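Local coordinates for protein 3-oxo-glucose-6-phosphate:glutamate aminotransferase (PDB 4K2M) that catalyses the reversible, pyridoxal phosphate-dependent transamination of 3-dehydro-glucose 6-phosphate with glutamate to kanosamine 6-phosphate on the pathway to a sugar antibiotic, at residues Glu106-Val111 with Leu243-Tyr248; Ile122-Ser125 with Asp129-Met132; Ala238-Leu243 with Glu265-Lys270; Gly252-Ala257 with Ala302-Glu307. All blocks are in the same frame, centred on the assembly; numbering follows the deposited sequence.

Overall arrangement
All four contacts belong to the aspartate-aminotransferase-fold part of the subunit, and strand 240-244 is shared by two of them: interaction 3 uses its beginning, interaction 1 its end, where the chain runs into the pocket of the external aldimine. Interactions 1 and 4 have centres 7 Å apart and are joined by backbone bonds, Phe245 N to Ala257 O at 2.8 Å and Phe245 O to Val253 N at 2.9 Å. Interaction 2 lies about 10 Å, centre to centre, from both interaction 1 and interaction 3; Glu109 OE2 reaches Ala123 N at 2.8 Å, and Ile131 packs on Thr242. Interactions 3 and 4 do not touch, their centres lying 21 Å apart.

Interaction 1. Residues Glu106-Val111 with Leu243-Tyr248; sequences EQFEKV and LSFNPY. With O1G (3-deoxy-3-[(E)-({3-hydroxy-2-methyl-5-[(phosphonooxy)methyl]pyridin-4-yl}methylidene)amino]-6-O-phosphono-alpha-D-gluco pyranose), chain C.
Phe108 and Phe245 meet as an edge-to-face aromatic pair, the edge of Phe108 pointed at one face of Phe245. The ring centroids are 5.4 Å apart and the planes are turned by 72°. From helix 103-116 outward, Phe108 CB points toward the loop, and with chi1 at -178° CG lies opposite the backbone N, which extends the ring straight at its partner. CE2 comes within 3.7 Å of Phe245 CE2, while CZ stands 3.9 Å above the Phe245 plane, displaced toward the rim. The contact is thus confined to the far edge of one ring and one side of the other.

Ser244, Asn246 and Tyr248, on either side of Phe245 in the sequence, turn to the ligand. Ser244 OG donates to OP2 on the cofactor phosphate of O1G at 2.6 Å and accepts from Asn246 N at 3.0 Å, closing an ST turn. Asn246 OD1 in turn takes Tyr248 N in an Asx turn, while its ND2 makes a weak bond to OP6 of the sugar phosphate. Tyr248 OH donates to OP8 of that phosphate at 2.8 Å, with OP8 at the edge of the phenol ring, in its plane. Around the ring pair, Met297 from a loop, and Ala302 and Leu306 of helix 299-308, pack on Phe108, and Leu112 of helix 103-116 and the ring of Phe251 adjoin Phe245, just past strand 240-244.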
loop_
_atom_site.group_PDB
_atom_site.type_symbol
_atom_site.label_atom_id
_atom_site.label_comp_id
_atom_site.label_asym_id
_atom_site.label_seq_id
_atom_site.Cartn_x
_atom_site.Cartn_y
_atom_site.Cartn_z
ATOM N N GLU A 106 5.665 -0.726 15.171
ATOM C CA GLU A 106 6.940 -0.803 15.879
ATOM C C GLU A 106 7.198 -2.203 16.437
ATOM O O GLU A 106 8.343 -2.685 16.420
ATOM C CB GLU A 106 6.984 0.215 17.025
ATOM C CG GLU A 106 8.399 0.577 17.479
ATOM C CD GLU A 106 8.446 1.101 18.908
ATOM O OE1 GLU A 106 7.715 2.067 19.221
ATOM O OE2 GLU A 106 9.212 0.535 19.719
ATOM N N GLN A 107 6.154 -2.848 16.953
ATOM C CA GLN A 107 6.303 -4.192 17.511
ATOM C C GLN A 107 6.652 -5.194 16.416
ATOM O O GLN A 107 7.457 -6.098 16.624
ATOM C CB GLN A 107 5.026 -4.639 18.229
ATOM C CG GLN A 107 5.111 -6.032 18.854
ATOM C CD GLN A 107 6.008 -6.083 20.085
ATOM O OE1 GLN A 107 6.357 -5.048 20.658
ATOM N NE2 GLN A 107 6.381 -7.293 20.497
ATOM N N PHE A 108 6.030 -5.037 15.250
ATOM C CA PHE A 108 6.295 -5.941 14.130
ATOM C C PHE A 108 7.722 -5.717 13.620
ATOM O O PHE A 108 8.467 -6.675 13.345
ATOM C CB PHE A 108 5.254 -5.716 13.021
ATOM C CG PHE A 108 5.413 -6.629 11.837
ATOM C CD1 PHE A 108 5.323 -8.012 11.983
ATOM C CD2 PHE A 108 5.644 -6.109 10.580
ATOM C CE1 PHE A 108 5.461 -8.850 10.876
ATOM C CE2 PHE A 108 5.788 -6.944 9.463
ATOM C CZ PHE A 108 5.688 -8.310 9.611
ATOM N N GLU A 109 8.131 -4.453 13.528
ATOM C CA GLU A 109 9.506 -4.166 13.099
ATOM C C GLU A 109 10.519 -4.715 14.099
ATOM O O GLU A 109 11.535 -5.292 13.708
ATOM C CB GLU A 109 9.708 -2.677 12.849
ATOM C CG GLU A 109 8.890 -2.153 11.659
ATOM C CD GLU A 109 8.903 -0.640 11.574
ATOM O OE1 GLU A 109 9.029 0.009 12.642
ATOM O OE2 GLU A 109 8.778 -0.097 10.446
ATOM N N LYS A 110 10.225 -4.566 15.390
ATOM C CA LYS A 110 11.086 -5.124 16.429
ATOM C C LYS A 110 11.207 -6.659 16.361
ATOM O O LYS A 110 12.301 -7.221 16.499
ATOM C CB LYS A 110 10.595 -4.688 17.818
ATOM C CG LYS A 110 11.504 -5.158 18.939
ATOM C CD LYS A 110 12.964 -4.828 18.620
ATOM C CE LYS A 110 13.921 -5.725 19.395
ATOM N NZ LYS A 110 13.641 -5.687 20.859
ATOM N N VAL A 111 10.094 -7.344 16.137
ATOM C CA VAL A 111 10.123 -8.801 16.015
ATOM C C VAL A 111 10.933 -9.243 14.786
ATOM O O VAL A 111 11.710 -10.211 14.829
ATOM C CB VAL A 111 8.685 -9.358 15.940
ATOM C CG1 VAL A 111 8.692 -10.697 15.282
ATOM C CG2 VAL A 111 8.080 -9.460 17.332
ATOM N N LEU A 243 12.210 -7.512 1.937
ATOM C CA LEU A 243 11.277 -8.614 2.092
ATOM C C LEU A 243 9.934 -8.217 1.516
ATOM O O LEU A 243 9.616 -7.033 1.451
ATOM C CB LEU A 243 11.082 -8.946 3.573
ATOM C CG LEU A 243 12.318 -9.518 4.279
ATOM C CD1 LEU A 243 12.070 -9.654 5.774
ATOM C CD2 LEU A 243 12.685 -10.880 3.694
ATOM N N SER A 244 9.150 -9.218 1.111
ATOM C CA SER A 244 7.735 -9.029 0.777
ATOM C C SER A 244 6.905 -9.846 1.736
ATOM O O SER A 244 7.296 -10.971 2.093
ATOM C CB SER A 244 7.417 -9.534 -0.628
ATOM O OG SER A 244 6.010 -9.513 -0.838
ATOM N N PHE A 245 5.765 -9.294 2.151
ATOM C CA PHE A 245 4.791 -10.032 2.966
ATOM C C PHE A 245 3.491 -10.132 2.204
ATOM O O PHE A 245 2.408 -10.192 2.778
ATOM C CB PHE A 245 4.562 -9.350 4.323
ATOM C CG PHE A 245 5.833 -9.094 5.076
ATOM C CD1 PHE A 245 6.734 -10.127 5.311
ATOM C CD2 PHE A 245 6.148 -7.814 5.502
ATOM C CE1 PHE A 245 7.926 -9.881 5.993
ATOM C CE2 PHE A 245 7.328 -7.561 6.185
ATOM C CZ PHE A 245 8.219 -8.592 6.433
ATOM N N ASN A 246 3.601 -10.145 0.883
ATOM C CA ASN A 246 2.439 -10.438 0.047
ATOM C C ASN A 246 1.845 -11.797 0.490
ATOM O O ASN A 246 2.568 -12.693 0.958
ATOM C CB ASN A 246 2.884 -10.415 -1.427
ATOM C CG ASN A 246 1.975 -11.198 -2.340
ATOM O OD1 ASN A 246 2.105 -12.420 -2.450
ATOM N ND2 ASN A 246 1.071 -10.495 -3.035
ATOM N N PRO A 247 0.526 -11.952 0.385
ATOM C CA PRO A 247 -0.100 -13.162 0.927
ATOM C C PRO A 247 0.353 -14.489 0.330
ATOM O O PRO A 247 0.056 -15.522 0.935
ATOM C CB PRO A 247 -1.582 -12.956 0.598
ATOM C CG PRO A 247 -1.736 -11.479 0.580
ATOM C CD PRO A 247 -0.478 -10.953 -0.033
ATOM N N TYR A 248 1.004 -14.485 -0.830
ATOM C CA TYR A 248 1.477 -15.743 -1.395
ATOM C C TYR A 248 2.885 -16.096 -0.930
ATOM O O TYR A 248 3.395 -17.165 -1.269
ATOM C CB TYR A 248 1.456 -15.713 -2.922
ATOM C CG TYR A 248 0.235 -15.046 -3.507
ATOM C CD1 TYR A 248 -1.038 -15.299 -3.007
ATOM C CD2 TYR A 248 0.366 -14.142 -4.539
ATOM C CE1 TYR A 248 -2.153 -14.661 -3.546
ATOM C CE2 TYR A 248 -0.723 -13.518 -5.084
ATOM C CZ TYR A 248 -1.976 -13.774 -4.593
ATOM O OH TYR A 248 -3.053 -13.118 -5.151
HETATM P P O1G C . 5.561 -7.244 -3.602
HETATM C C3A O1G C . 9.086 -11.201 -5.984
HETATM O O3 O1G C . 8.636 -12.458 -6.213
HETATM C C1 O1G C . 3.418 -13.207 -8.074
HETATM N "N1'" O1G C . 10.834 -9.617 -5.802
HETATM C C2 O1G C . 4.845 -12.843 -7.659
HETATM O O2 O1G C . 5.509 -14.146 -7.535
HETATM C C9A O1G C . 10.446 -10.880 -6.042
HETATM C C2A O1G C . 11.521 -11.907 -6.355
HETATM C C3 O1G C . 4.923 -12.043 -6.347
HETATM N "N3'" O1G C . 6.318 -11.574 -6.284
HETATM O O1 O1G C . 2.850 -14.207 -7.213
HETATM C C4 O1G C . 3.893 -10.897 -6.303
HETATM O O4 O1G C . 3.817 -10.633 -4.888
HETATM C C4A O1G C . 8.148 -10.229 -5.685
HETATM C C4B O1G C . 6.703 -10.535 -5.643
HETATM C C5 O1G C . 2.530 -11.466 -6.694
HETATM O O5 O1G C . 2.566 -12.057 -7.999
HETATM C C5A O1G C . 8.577 -8.927 -5.445
HETATM C C5T O1G C . 7.687 -7.719 -5.108
HETATM C C6 O1G C . 1.468 -10.420 -6.889
HETATM C C6A O1G C . 9.934 -8.650 -5.517
HETATM O OP1 O1G C . 5.737 -5.830 -4.113
HETATM O OP2 O1G C . 5.397 -7.313 -2.120
HETATM O OP3 O1G C . 4.518 -8.030 -4.430
HETATM O OP4 O1G C . 7.013 -7.963 -3.851
HETATM O O6 O1G C . 0.181 -10.899 -6.994
HETATM P "P'" O1G C . -1.061 -10.049 -6.426
HETATM O OP6 O1G C . -0.831 -9.942 -4.933
HETATM O OP7 O1G C . -1.099 -8.714 -7.134
HETATM O OP8 O1G C . -2.248 -10.946 -6.787
#

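Interaction 2. Residues Ile122-Ser125 with Asp129-Met132; sequences IATS and DAIM
Thr124 packs against Ala130 where strand 120-124 gives way to helix 127-137, and this is the close, buried half of the contact. Thr124 OG1 sits 3.7 Å from Ala130 CB, and CG2 lies 4.2 Å from Ala130 CA, laying the branched side chain against the first turn of the helix. A chi1 of 60° sets OG1 between the backbone N and carbonyl carbon, where it bonds to the carbonyl oxygen of Ser126 in the connecting turn. Ala130 is also covered by Thr242 of strand 240-244.

This strand-turn-helix unit of the aminotransferase fold carries Gly127 and Thr128 of the pyridoxal phosphate site at the N-terminal start of its helix, and Thr128 OG1 bonds to the bound aldimine.

The other half is polar and less deeply buried. Ser125 OG and Asp129 OD2 approach to 2.9 Å, and the rest of the two side chains stays farther apart, Ser125 CB being 4.0 Å from the same oxygen. OD2 is hydrogen-bonded to Ser126 OG, which ties the carboxylate to the turn. Ser125 OG makes a weak bond to the carbonyl oxygen of Ser295, a loop residue whose backbone pairs with that of Ser125.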
loop_
_atom_site.group_PDB
_atom_site.type_symbol
_atom_site.label_atom_id
_atom_site.label_comp_id
_atom_site.label_asym_id
_atom_site.label_seq_id
_atom_site.Cartn_x
_atom_site.Cartn_y
_atom_site.Cartn_z
ATOM N N ILE A 122 12.476 -1.393 8.591
ATOM C CA ILE A 122 11.495 -0.393 8.207
ATOM C C ILE A 122 10.429 -1.139 7.418
ATOM O O ILE A 122 10.701 -1.624 6.311
ATOM C CB ILE A 122 12.119 0.684 7.315
ATOM C CG1 ILE A 122 13.256 1.413 8.036
ATOM C CG2 ILE A 122 11.055 1.687 6.892
ATOM C CD1 ILE A 122 14.675 0.836 7.785
ATOM N N ALA A 123 9.235 -1.265 7.998
ATOM C CA ALA A 123 8.149 -1.999 7.355
ATOM C C ALA A 123 7.496 -1.101 6.300
ATOM O O ALA A 123 7.185 0.063 6.567
ATOM C CB ALA A 123 7.124 -2.470 8.383
ATOM N N THR A 124 7.295 -1.644 5.104
ATOM C CA THR A 124 6.833 -0.850 3.970
ATOM C C THR A 124 5.520 -1.383 3.432
ATOM O O THR A 124 5.028 -2.428 3.867
ATOM C CB THR A 124 7.858 -0.889 2.824
ATOM O OG1 THR A 124 8.044 -2.244 2.410
ATOM C CG2 THR A 124 9.206 -0.328 3.255
ATOM N N SER A 125 4.964 -0.663 2.454
ATOM C CA SER A 125 3.662 -0.995 1.898
ATOM C C SER A 125 3.721 -2.121 0.872
ATOM O O SER A 125 2.681 -2.605 0.446
ATOM C CB SER A 125 3.025 0.245 1.250
ATOM O OG SER A 125 3.918 0.839 0.336
ATOM N N ASP A 129 8.105 -1.553 -3.041
ATOM C CA ASP A 129 8.429 -0.285 -2.405
ATOM C C ASP A 129 9.703 -0.402 -1.568
ATOM O O ASP A 129 10.500 0.536 -1.522
ATOM C CB ASP A 129 7.267 0.199 -1.527
ATOM C CG ASP A 129 6.038 0.598 -2.345
ATOM O OD1 ASP A 129 6.134 1.581 -3.105
ATOM O OD2 ASP A 129 4.983 -0.075 -2.224
ATOM N N ALA A 130 9.887 -1.541 -0.915
ATOM C CA ALA A 130 11.099 -1.773 -0.146
ATOM C C ALA A 130 12.348 -1.652 -1.037
ATOM O O ALA A 130 13.345 -1.025 -0.659
ATOM C CB ALA A 130 11.047 -3.151 0.524
ATOM N N ILE A 131 12.308 -2.248 -2.225
ATOM C CA ILE A 131 13.465 -2.162 -3.113
ATOM C C ILE A 131 13.666 -0.728 -3.592
ATOM O O ILE A 131 14.788 -0.213 -3.607
ATOM C CB ILE A 131 13.316 -3.118 -4.310
ATOM C CG1 ILE A 131 13.182 -4.558 -3.804
ATOM C CG2 ILE A 131 14.530 -2.954 -5.268
ATOM C CD1 ILE A 131 12.657 -5.532 -4.864
ATOM N N MET A 132 12.575 -0.077 -3.987
ATOM C CA MET A 132 12.655 1.285 -4.492
ATOM C C MET A 132 13.200 2.246 -3.445
ATOM O O MET A 132 14.115 3.034 -3.714
ATOM C CB MET A 132 11.272 1.750 -4.965
ATOM C CG MET A 132 11.299 3.063 -5.671
ATOM S SD MET A 132 9.608 3.493 -6.128
ATOM C CE MET A 132 8.858 3.673 -4.510
#

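Interaction 3. Residues Ala238-Leu243 with Glu265-Lys270; sequences ADITTL and EELAKK
Ile240 and Leu267 carry this contact between strand 240-244 and helix 265-275, the helix that follows strand 258-262 and packs on the mixed seven-stranded sheet of the aspartate aminotransferase fold. The two side chains approach at a slant. Leu267 points from the helix at the strand, with chi1 at -174° extending CG away from the backbone N, and it presents its CD2 methyl first. Ile240 leaves the strand more nearly alongside, yet its CG1 branch bends over to the helix: CG1 lies 3.5 Å from Leu267 CD2, while CD1 runs on beside the leucine fork, 3.9 Å from CD2 and 4.0 Å from CG.

Leu138, in the loop after helix 127-137, touches both side chains, and Ile222 of strand 220-224 lies against Ile240; Ala137 at the end of that earlier helix also meets Leu267. The Ile240 side chain is about 12 Å from the bound aldimine.

Where the chain enters the strand, Asp239 turns its carboxylate elsewhere: OD2 accepts from Val221 N and forms a salt bridge with Arg211. Its carbonyl oxygen bonds to Thr262 OG1, and that same oxygen lies 3.9 Å from Leu267 CD2.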
loop_
_atom_site.group_PDB
_atom_site.type_symbol
_atom_site.label_atom_id
_atom_site.label_comp_id
_atom_site.label_asym_id
_atom_site.label_seq_id
_atom_site.Cartn_x
_atom_site.Cartn_y
_atom_site.Cartn_z
ATOM N N ALA A 238 24.817 -8.127 2.829
ATOM C CA ALA A 238 24.095 -7.061 2.120
ATOM C C ALA A 238 24.055 -5.752 2.906
ATOM O O ALA A 238 24.014 -5.763 4.145
ATOM C CB ALA A 238 22.678 -7.515 1.801
ATOM N N ASP A 239 24.053 -4.623 2.196
ATOM C CA ASP A 239 23.838 -3.334 2.859
ATOM C C ASP A 239 22.370 -3.160 3.226
ATOM O O ASP A 239 22.039 -2.689 4.315
ATOM C CB ASP A 239 24.279 -2.198 1.957
ATOM C CG ASP A 239 25.742 -2.286 1.620
ATOM O OD1 ASP A 239 26.547 -2.184 2.570
ATOM O OD2 ASP A 239 26.076 -2.478 0.427
ATOM N N ILE A 240 21.502 -3.547 2.299
ATOM C CA ILE A 240 20.062 -3.580 2.546
ATOM C C ILE A 240 19.466 -4.916 2.134
ATOM O O ILE A 240 19.823 -5.464 1.095
ATOM C CB ILE A 240 19.346 -2.457 1.771
ATOM C CG1 ILE A 240 19.629 -1.114 2.444
ATOM C CG2 ILE A 240 17.816 -2.720 1.673
ATOM C CD1 ILE A 240 18.698 -0.006 2.032
ATOM N N THR A 241 18.552 -5.429 2.953
ATOM C CA THR A 241 17.779 -6.624 2.621
ATOM C C THR A 241 16.314 -6.218 2.437
ATOM O O THR A 241 15.769 -5.475 3.251
ATOM C CB THR A 241 17.867 -7.639 3.782
ATOM O OG1 THR A 241 19.233 -8.071 3.940
ATOM C CG2 THR A 241 16.973 -8.860 3.535
ATOM N N THR A 242 15.655 -6.705 1.391
ATOM C CA THR A 242 14.236 -6.394 1.240
ATOM C C THR A 242 13.391 -7.656 1.342
ATOM O O THR A 242 13.790 -8.721 0.873
ATOM C CB THR A 242 13.949 -5.694 -0.083
ATOM O OG1 THR A 242 14.297 -6.576 -1.159
ATOM C CG2 THR A 242 14.777 -4.429 -0.188
ATOM N N LEU A 243 12.210 -7.512 1.937
ATOM C CA LEU A 243 11.277 -8.614 2.092
ATOM C C LEU A 243 9.934 -8.217 1.516
ATOM O O LEU A 243 9.616 -7.033 1.451
ATOM C CB LEU A 243 11.082 -8.946 3.573
ATOM C CG LEU A 243 12.318 -9.518 4.279
ATOM C CD1 LEU A 243 12.070 -9.654 5.774
ATOM C CD2 LEU A 243 12.685 -10.880 3.694
ATOM N N GLU A 265 22.635 2.715 10.716
ATOM C CA GLU A 265 21.693 3.694 11.264
ATOM C C GLU A 265 21.379 4.850 10.317
ATOM O O GLU A 265 20.216 5.248 10.188
ATOM C CB GLU A 265 22.189 4.237 12.616
ATOM C CG GLU A 265 21.142 5.074 13.374
ATOM C CD GLU A 265 21.179 6.553 13.003
ATOM O OE1 GLU A 265 22.207 7.007 12.455
ATOM O OE2 GLU A 265 20.179 7.263 13.262
ATOM N N GLU A 266 22.395 5.426 9.679
ATOM C CA GLU A 266 22.112 6.546 8.785
ATOM C C GLU A 266 21.279 6.071 7.603
ATOM O O GLU A 266 20.404 6.784 7.112
ATOM C CB GLU A 266 23.388 7.213 8.273
ATOM C CG GLU A 266 24.182 7.976 9.336
ATOM C CD GLU A 266 23.527 9.283 9.773
ATOM O OE1 GLU A 266 22.528 9.713 9.149
ATOM O OE2 GLU A 266 24.029 9.885 10.747
ATOM N N LEU A 267 21.560 4.858 7.144
ATOM C CA LEU A 267 20.823 4.301 6.014
ATOM C C LEU A 267 19.375 4.043 6.426
ATOM O O LEU A 267 18.446 4.354 5.684
ATOM C CB LEU A 267 21.500 3.026 5.510
ATOM C CG LEU A 267 20.980 2.363 4.249
ATOM C CD1 LEU A 267 20.916 3.370 3.094
ATOM C CD2 LEU A 267 21.902 1.181 3.902
ATOM N N ALA A 268 19.179 3.498 7.625
ATOM C CA ALA A 268 17.839 3.302 8.168
ATOM C C ALA A 268 17.045 4.602 8.237
ATOM O O ALA A 268 15.865 4.643 7.880
ATOM C CB ALA A 268 17.913 2.652 9.544
ATOM N N LYS A 269 17.690 5.667 8.703
ATOM C CA LYS A 269 17.026 6.958 8.809
ATOM C C LYS A 269 16.565 7.440 7.436
ATOM O O LYS A 269 15.432 7.943 7.270
ATOM C CB LYS A 269 17.961 7.983 9.461
ATOM C CG LYS A 269 17.420 9.406 9.394
ATOM C CD LYS A 269 18.127 10.319 10.385
ATOM C CE LYS A 269 19.626 10.133 10.334
ATOM N NZ LYS A 269 20.393 11.337 10.773
ATOM N N LYS A 270 17.426 7.274 6.439
ATOM C CA LYS A 270 17.066 7.679 5.091
ATOM C C LYS A 270 15.908 6.834 4.562
ATOM O O LYS A 270 15.037 7.342 3.857
ATOM C CB LYS A 270 18.282 7.612 4.151
ATOM C CG LYS A 270 19.323 8.698 4.416
ATOM C CD LYS A 270 20.549 8.519 3.507
ATOM C CE LYS A 270 21.558 9.663 3.649
ATOM N NZ LYS A 270 22.426 9.522 4.853
#

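Interaction 4. Residues Gly252-Ala257 with Ala302-Glu307; sequences GVCGKA and AAIGLE
Val253 CG1 lies opposite its own carbonyl carbon (chi1 -66°), which drops this methyl onto the backbone of Gly305; Cys254, with chi1 at -63°, swings SG toward Ile304 in the same sense. Here the loop linking strands 240-244 and 258-262 of the aminotransferase-fold sheet is laid against helix 299-308. Because Gly305 has no side chain, loop and helix come very near, with the CA atoms of Val253 and Gly305 only 5.1 Å apart. The valine methyl rests 3.5 Å from Gly305 CA, directly on the helix backbone.

Ile304, one residue earlier, lies across the cysteine with both branches. Its CG2 methyl approaches Cys254 SG, and the other branch brings CD1 to 3.9 Å from Cys254 CB. Ile86 of helix 80-93 touches both residues, and Phe99 of the second subunit packs on Cys254, which places the contact beside the dimer interface. Farther along the loop, Lys256 reaches across to Asp298 of the second subunit in a salt bridge, and Ala257 touches the aldimine.

Polar ties join loop and helix too: Cys254 N donates to Gln301 OE1, and Val253 O takes a weak bond from Arg308. Between the side chains, the closest approach is Cys254 SG to Ile304 CG2, at 3.7 Å.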
loop_
_atom_site.group_PDB
_atom_site.type_symbol
_atom_site.label_atom_id
_atom_site.label_comp_id
_atom_site.label_asym_id
_atom_site.label_seq_id
_atom_site.Cartn_x
_atom_site.Cartn_y
_atom_site.Cartn_z
ATOM N N GLY A 252 3.199 -14.126 4.916
ATOM C CA GLY A 252 2.513 -12.962 4.396
ATOM C C GLY A 252 1.449 -12.440 5.334
ATOM O O GLY A 252 1.126 -13.085 6.329
ATOM N N VAL A 253 0.935 -11.252 5.022
ATOM C CA VAL A 253 -0.155 -10.656 5.777
ATOM C C VAL A 253 -1.439 -10.790 4.951
ATOM O O VAL A 253 -1.572 -11.731 4.161
ATOM C CB VAL A 253 0.158 -9.186 6.176
ATOM C CG1 VAL A 253 1.346 -9.161 7.161
ATOM C CG2 VAL A 253 0.475 -8.330 4.938
ATOM N N CYS A 254 -2.402 -9.894 5.150
ATOM C CA CYS A 254 -3.648 -9.963 4.387
ATOM C C CYS A 254 -3.836 -8.713 3.535
ATOM O O CYS A 254 -4.883 -8.044 3.576
ATOM C CB CYS A 254 -4.856 -10.154 5.306
ATOM S SG CYS A 254 -4.787 -11.719 6.220
ATOM N N GLY A 255 -2.807 -8.409 2.757
ATOM C CA GLY A 255 -2.791 -7.254 1.892
ATOM C C GLY A 255 -1.343 -7.067 1.458
ATOM O O GLY A 255 -0.511 -7.953 1.659
ATOM N N LYS A 256 -1.023 -5.923 0.870
ATOM C CA LYS A 256 0.373 -5.681 0.494
ATOM C C LYS A 256 1.185 -5.169 1.685
ATOM O O LYS A 256 0.679 -4.382 2.504
ATOM C CB LYS A 256 0.450 -4.696 -0.689
ATOM C CG LYS A 256 0.017 -5.313 -2.022
ATOM C CD LYS A 256 0.239 -4.380 -3.212
ATOM C CE LYS A 256 -0.685 -3.177 -3.216
ATOM N NZ LYS A 256 -2.103 -3.609 -3.392
ATOM N N ALA A 257 2.435 -5.628 1.778
ATOM C CA ALA A 257 3.385 -5.124 2.762
ATOM C C ALA A 257 4.766 -5.677 2.440
ATOM O O ALA A 257 4.885 -6.651 1.702
ATOM C CB ALA A 257 2.961 -5.556 4.182
ATOM N N ALA A 302 0.298 -4.921 10.175
ATOM C CA ALA A 302 1.312 -5.331 11.156
ATOM C C ALA A 302 0.670 -6.164 12.265
ATOM O O ALA A 302 1.257 -7.140 12.741
ATOM C CB ALA A 302 2.060 -4.111 11.725
ATOM N N ALA A 303 -0.542 -5.801 12.680
ATOM C CA ALA A 303 -1.238 -6.603 13.685
ATOM C C ALA A 303 -1.526 -7.995 13.135
ATOM O O ALA A 303 -1.389 -8.997 13.838
ATOM C CB ALA A 303 -2.550 -5.922 14.120
ATOM N N ILE A 304 -1.936 -8.058 11.875
ATOM C CA ILE A 304 -2.218 -9.343 11.239
ATOM C C ILE A 304 -0.913 -10.136 11.102
ATOM O O ILE A 304 -0.882 -11.355 11.308
ATOM C CB ILE A 304 -2.856 -9.133 9.852
ATOM C CG1 ILE A 304 -4.315 -8.704 10.014
ATOM C CG2 ILE A 304 -2.805 -10.423 9.017
ATOM C CD1 ILE A 304 -4.977 -8.309 8.696
ATOM N N GLY A 305 0.159 -9.436 10.746
ATOM C CA GLY A 305 1.462 -10.063 10.583
ATOM C C GLY A 305 1.957 -10.703 11.861
ATOM O O GLY A 305 2.581 -11.775 11.836
ATOM N N LEU A 306 1.665 -10.060 12.990
ATOM C CA LEU A 306 2.110 -10.587 14.271
ATOM C C LEU A 306 1.368 -11.883 14.586
ATOM O O LEU A 306 1.850 -12.701 15.367
ATOM C CB LEU A 306 1.919 -9.551 15.378
ATOM C CG LEU A 306 2.937 -8.419 15.277
ATOM C CD1 LEU A 306 2.529 -7.204 16.095
ATOM C CD2 LEU A 306 4.322 -8.916 15.716
ATOM N N GLU A 307 0.201 -12.076 13.978
ATOM C CA GLU A 307 -0.512 -13.348 14.138
ATOM C C GLU A 307 -0.001 -14.387 13.160
ATOM O O GLU A 307 0.315 -15.514 13.546
ATOM C CB GLU A 307 -2.018 -13.178 13.935
ATOM C CG GLU A 307 -2.715 -12.375 15.007
ATOM C CD GLU A 307 -2.414 -12.879 16.403
ATOM O OE1 GLU A 307 -2.458 -14.111 16.622
ATOM O OE2 GLU A 307 -2.107 -12.040 17.276
#